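Local coordinates for protein CurM Sulfotransferase (PDB 4GBM) that probably transfers a sulfo group from PAPS to an intermediate of the curacin polyketide pathway, activating a functional group for a later step, at residues Q113-S116 against I117-Y121. The protein carries 2 engineered substitutions. Numbering follows the deposited sequence.
Sequences QNLS and IQQVY
S116 and Q119 meet through two torsions: chi1 of S116 (72°) sets OG between its own backbone N and carbonyl carbon, facing the first turn of helix 117-128, while the first torsion of Q119 holds CG anti to the carbonyl carbon, beside the Q119 backbone N, and the chain, extended beyond CG, runs back toward the loop. The backbone N of Q119 donates to S116 OG at 3.0 Å, with an N-H...O angle of 158°. In return, the backbone N of S116 donates to Q119 OE1 at 2.9 Å; this bond is nearly straight (161°) and lies in the carbonyl plane of the amide, on a lone pair. Two reciprocal bonds from residues three apart meet the definition of a capping box, with S116 as the N-cap. S116 OG and Q119 OE1 also approach to 3.4 Å, a long, weak contact that adds little to the two bonds from the backbone. With an alanine here in place of S116, OG is gone and the N-H of Q119 would probably be left without its capping acceptor, weakening the first turn. A Schellman motif closes helix 100-113, with N114 at positive phi as its C-prime residue, and one residue, L115, separates N114 from the N-cap. The main-chain spiral then takes over, V120 N donating to S116 O at 3.1 Å. The L115 side chain crosses that of Q119 at about a right angle, its CD2 3.8 Å from Q119 OE1, and L115 CB rests 4.1 Å from V120 CG2. V120 and I117 also pack on M72 of helix 72-78, and backbone hydrogen bonds tie L115 to M72 and I117 to N70.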
loop_
_atom_site.group_PDB
_atom_site.type_symbol
_atom_site.label_atom_id
_atom_site.label_comp_id
_atom_site.label_asym_id
_atom_site.label_seq_id
_atom_site.Cartn_x
_atom_site.Cartn_y
_atom_site.Cartn_z
ATOM N N GLN A 113 2.469 -8.118 -26.623
ATOM C CA GLN A 113 3.428 -7.188 -27.227
ATOM C C GLN A 113 4.642 -6.990 -26.321
ATOM O O GLN A 113 5.693 -6.511 -26.759
ATOM C CB GLN A 113 2.780 -5.841 -27.558
ATOM C CG GLN A 113 3.672 -4.969 -28.443
ATOM C CD GLN A 113 3.053 -3.644 -28.831
ATOM O OE1 GLN A 113 2.030 -3.235 -28.296
ATOM N NE2 GLN A 113 3.688 -2.960 -29.773
ATOM N N ASN A 114 4.483 -7.385 -25.059
ATOM C CA ASN A 114 5.519 -7.268 -24.038
ATOM C C ASN A 114 5.943 -5.825 -23.771
ATOM O O ASN A 114 7.126 -5.486 -23.822
ATOM C CB ASN A 114 6.724 -8.171 -24.325
ATOM C CG ASN A 114 7.561 -8.427 -23.083
ATOM O OD1 ASN A 114 7.089 -8.241 -21.960
ATOM N ND2 ASN A 114 8.799 -8.860 -23.276
ATOM N N LEU A 115 4.961 -4.981 -23.485
ATOM C CA LEU A 115 5.237 -3.599 -23.130
ATOM C C LEU A 115 6.082 -3.542 -21.869
ATOM O O LEU A 115 5.998 -4.425 -21.013
ATOM C CB LEU A 115 3.932 -2.828 -22.910
ATOM C CG LEU A 115 3.013 -2.578 -24.112
ATOM C CD1 LEU A 115 1.989 -1.528 -23.701
ATOM C CD2 LEU A 115 3.763 -2.141 -25.370
ATOM N N SER A 116 6.907 -2.508 -21.752
ATOM C CA SER A 116 7.603 -2.276 -20.492
ATOM C C SER A 116 6.610 -1.827 -19.426
ATOM O O SER A 116 5.541 -1.295 -19.738
ATOM C CB SER A 116 8.692 -1.222 -20.655
ATOM O OG SER A 116 8.131 0.069 -20.810
ATOM N N ILE A 117 6.975 -2.026 -18.165
ATOM C CA ILE A 117 6.131 -1.567 -17.063
ATOM C C ILE A 117 5.970 -0.039 -17.107
ATOM O O ILE A 117 4.890 0.490 -16.830
ATOM C CB ILE A 117 6.630 -2.100 -15.689
ATOM C CG1 ILE A 117 5.806 -3.322 -15.261
ATOM C CG2 ILE A 117 6.469 -1.064 -14.591
ATOM C CD1 ILE A 117 5.799 -4.462 -16.243
ATOM N N GLN A 118 7.027 0.668 -17.505
ATOM C CA GLN A 118 6.926 2.116 -17.655
ATOM C C GLN A 118 5.874 2.508 -18.702
ATOM O O GLN A 118 5.115 3.449 -18.489
ATOM C CB GLN A 118 8.278 2.730 -17.996
ATOM C CG GLN A 118 8.297 4.231 -17.823
ATOM C CD GLN A 118 9.622 4.838 -18.198
ATOM O OE1 GLN A 118 10.206 4.500 -19.229
ATOM N NE2 GLN A 118 10.103 5.756 -17.370
ATOM N N GLN A 119 5.827 1.781 -19.821
ATOM C CA GLN A 119 4.801 2.040 -20.840
ATOM C C GLN A 119 3.391 1.824 -20.303
ATOM O O GLN A 119 2.473 2.572 -20.642
ATOM C CB GLN A 119 5.024 1.178 -22.082
ATOM C CG GLN A 119 6.134 1.673 -22.982
ATOM C CD GLN A 119 6.437 0.688 -24.091
ATOM O OE1 GLN A 119 6.776 -0.465 -23.836
ATOM N NE2 GLN A 119 6.301 1.136 -25.335
ATOM N N VAL A 120 3.217 0.807 -19.459
ATOM C CA VAL A 120 1.894 0.526 -18.901
ATOM C C VAL A 120 1.497 1.619 -17.911
ATOM O O VAL A 120 0.361 2.098 -17.929
ATOM C CB VAL A 120 1.818 -0.893 -18.282
ATOM C CG1 VAL A 120 0.473 -1.124 -17.595
ATOM C CG2 VAL A 120 2.029 -1.925 -19.376
ATOM N N TYR A 121 2.438 2.035 -17.068
ATOM C CA TYR A 121 2.187 3.173 -16.191
ATOM C C TYR A 121 1.804 4.426 -16.992
ATOM O O TYR A 121 0.896 5.157 -16.598
ATOM C CB TYR A 121 3.397 3.467 -15.316
ATOM C CG TYR A 121 3.453 2.780 -13.965
ATOM C CD1 TYR A 121 4.538 1.971 -13.638
ATOM C CD2 TYR A 121 2.463 2.991 -12.985
ATOM C CE1 TYR A 121 4.635 1.365 -12.396
ATOM C CE2 TYR A 121 2.560 2.385 -11.726
ATOM C CZ TYR A 121 3.653 1.582 -11.443
ATOM O OH TYR A 121 3.781 0.974 -10.210
#